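Local coordinates for protein beta-agarase (Persicobacter, PDB 6AII) that probably hydrolyses the beta-1,4 linkages of agarose with neoagarobiose as product, through its GH16 catalytic domain, at residues 167-172 / 290-295. Residues are numbered along the deposited sequence; the frame is centred on the assembly and turned at random.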
loop_
_atom_site.group_PDB
_atom_site.type_symbol
_atom_site.label_atom_id
_atom_site.label_comp_id
_atom_site.label_asym_id
_atom_site.label_seq_id
_atom_site.Cartn_x
_atom_site.Cartn_y
_atom_site.Cartn_z
ATOM N N ALA A 167 8.117 -16.987 4.146
ATOM C CA ALA A 167 9.298 -16.528 3.374
ATOM C C ALA A 167 8.963 -16.032 1.985
ATOM O O ALA A 167 9.447 -14.921 1.614
ATOM C CB ALA A 167 10.307 -17.646 3.296
ATOM N N TRP A 168 8.155 -16.725 1.163
ATOM C CA TRP A 168 7.876 -16.217 -0.196
ATOM C C TRP A 168 7.216 -14.860 -0.123
ATOM O O TRP A 168 7.473 -13.902 -0.884
ATOM C CB TRP A 168 7.026 -17.231 -1.048
ATOM C CG TRP A 168 6.716 -16.754 -2.455
ATOM C CD1 TRP A 168 7.388 -17.174 -3.568
ATOM C CD2 TRP A 168 5.740 -15.809 -2.930
ATOM N NE1 TRP A 168 6.894 -16.548 -4.672
ATOM C CE2 TRP A 168 5.889 -15.710 -4.339
ATOM C CE3 TRP A 168 4.747 -15.010 -2.363
ATOM C CZ2 TRP A 168 5.110 -14.884 -5.138
ATOM C CZ3 TRP A 168 3.980 -14.181 -3.138
ATOM C CH2 TRP A 168 4.172 -14.089 -4.528
ATOM N N PHE A 169 6.227 -14.704 0.767
ATOM C CA PHE A 169 5.460 -13.560 0.845
ATOM C C PHE A 169 6.330 -12.414 1.361
ATOM O O PHE A 169 6.248 -11.350 0.800
ATOM C CB PHE A 169 4.213 -13.760 1.698
ATOM C CG PHE A 169 3.330 -14.831 1.097
ATOM C CD1 PHE A 169 2.419 -14.514 0.112
ATOM C CD2 PHE A 169 3.480 -16.136 1.495
ATOM C CE1 PHE A 169 1.653 -15.522 -0.463
ATOM C CE2 PHE A 169 2.744 -17.133 0.879
ATOM C CZ PHE A 169 1.853 -16.812 -0.086
ATOM N N ALA A 170 7.177 -12.661 2.352
ATOM C CA ALA A 170 7.847 -11.546 3.028
ATOM C C ALA A 170 8.841 -10.893 2.070
ATOM O O ALA A 170 9.190 -9.730 2.282
ATOM C CB ALA A 170 8.565 -12.047 4.281
ATOM N N LYS A 171 9.365 -11.585 1.088
ATOM C CA LYS A 171 10.431 -10.992 0.325
ATOM C C LYS A 171 9.922 -10.021 -0.750
ATOM O O LYS A 171 10.708 -9.272 -1.331
ATOM C CB LYS A 171 11.314 -12.058 -0.295
ATOM C CG LYS A 171 10.710 -12.794 -1.469
ATOM C CD LYS A 171 11.615 -13.974 -1.869
ATOM C CE LYS A 171 11.067 -14.757 -3.031
ATOM N NZ LYS A 171 12.076 -15.812 -3.372
ATOM N N HIS A 172 8.628 -10.050 -1.023
ATOM C CA HIS A 172 8.066 -9.321 -2.140
ATOM C C HIS A 172 7.441 -7.985 -1.709
ATOM O O HIS A 172 7.136 -7.688 -0.531
ATOM C CB HIS A 172 6.996 -10.124 -2.834
ATOM C CG HIS A 172 7.445 -11.312 -3.539
ATOM N ND1 HIS A 172 7.497 -12.533 -2.912
ATOM C CD2 HIS A 172 7.927 -11.514 -4.754
ATOM C CE1 HIS A 172 7.976 -13.388 -3.735
ATOM N NE2 HIS A 172 8.227 -12.819 -4.893
ATOM N N ASP A 290 -8.170 -13.429 4.474
ATOM C CA ASP A 290 -8.690 -14.779 4.636
ATOM C C ASP A 290 -7.701 -15.858 4.182
ATOM O O ASP A 290 -7.423 -16.745 4.963
ATOM C CB ASP A 290 -9.997 -14.962 3.828
ATOM C CG ASP A 290 -10.039 -14.628 2.338
ATOM O OD1 ASP A 290 -9.048 -14.215 1.719
ATOM O OD2 ASP A 290 -11.136 -14.591 1.823
ATOM N N TRP A 291 -7.140 -15.665 2.981
ATOM C CA TRP A 291 -6.247 -16.705 2.317
ATOM C C TRP A 291 -4.979 -16.909 3.185
ATOM O O TRP A 291 -4.618 -18.038 3.559
ATOM C CB TRP A 291 -5.927 -16.317 0.848
ATOM C CG TRP A 291 -5.382 -14.938 0.549
ATOM C CD1 TRP A 291 -6.097 -13.770 0.404
ATOM C CD2 TRP A 291 -4.027 -14.587 0.220
ATOM N NE1 TRP A 291 -5.275 -12.718 0.075
ATOM C CE2 TRP A 291 -3.992 -13.191 -0.042
ATOM C CE3 TRP A 291 -2.824 -15.305 0.143
ATOM C CZ2 TRP A 291 -2.803 -12.517 -0.360
ATOM C CZ3 TRP A 291 -1.651 -14.626 -0.145
ATOM C CH2 TRP A 291 -1.645 -13.254 -0.418
ATOM N N ASN A 292 -4.451 -15.813 3.667
ATOM C CA ASN A 292 -3.279 -15.914 4.484
ATOM C C ASN A 292 -3.618 -16.544 5.852
ATOM O O ASN A 292 -2.908 -17.390 6.360
ATOM C CB ASN A 292 -2.566 -14.573 4.637
ATOM C CG ASN A 292 -1.735 -14.189 3.428
ATOM O OD1 ASN A 292 -0.893 -14.968 2.967
ATOM N ND2 ASN A 292 -1.912 -12.961 2.952
ATOM N N ALA A 293 -4.667 -16.037 6.495
ATOM C CA ALA A 293 -4.980 -16.492 7.835
ATOM C C ALA A 293 -5.327 -17.986 7.846
ATOM O O ALA A 293 -4.811 -18.679 8.758
ATOM C CB ALA A 293 -6.100 -15.697 8.404
ATOM N N LEU A 294 -6.041 -18.417 6.795
ATOM C CA LEU A 294 -6.450 -19.853 6.787
ATOM C C LEU A 294 -5.235 -20.766 6.563
ATOM O O LEU A 294 -5.216 -21.942 7.009
ATOM C CB LEU A 294 -7.521 -20.043 5.717
ATOM C CG LEU A 294 -8.907 -19.439 6.019
ATOM C CD1 LEU A 294 -9.800 -19.426 4.798
ATOM C CD2 LEU A 294 -9.526 -20.150 7.193
ATOM N N ALA A 295 -4.194 -20.210 5.972
ATOM C CA ALA A 295 -2.930 -20.934 5.731
ATOM C C ALA A 295 -2.036 -20.956 6.971
ATOM O O ALA A 295 -0.992 -21.656 6.945
ATOM C CB ALA A 295 -2.234 -20.316 4.504
#
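Phe169, on the short helix 167-170, reaches across to Trp291 and Asn292 on helix 290-294; the backbones stay well apart, 9.8 Å between the CA atoms of Phe169 and Asn292, and no hydrogen bond joins the segments. Aromatic side chains span the gap. Phe169 CE1 lies 3.4 Å from Trp291 CZ3, close to the plane of the indole and at the rim of its six-membered ring. The planes are inclined at 54° and the centroids lie 5.8 Å apart, so the rings meet at a slant. In Trp291, CG is placed between the backbone N and the carbonyl carbon (chi1 52°), and from there the indole extends toward helix 167-170 with its benzo edge leading. The amide of Asn292 lies over one face of the indole, with ND2 3.3 Å from the ring plane and offset toward the rim. Asn292 OD1 sits over one face of the Phe169 ring, 4.3 Å from Phe169 CE1, and accepts a hydrogen bond from Arg297 NE, which favours this rotation of the amide. Trp168 CE3 approaches the opposite face, near its rim, so the phenyl lies between this indole edge and the amide oxygen. In the GH16 fold, a beta-sandwich of the jelly-roll type, helix 167-170 lies in the connection between the neighbouring strands 144-151 and 173-181 of one sheet, and helix 290-294 in the connection that leaves strand 280-287 of the same sheet for strand 312-325 of the other. Further aromatic rings adjoin the pair: Trp291 meets Tyr152, and Trp168 meets Trp203. His172 CE1 stands over the centre of one face of the Trp168 indole, 3.2 Å above its plane.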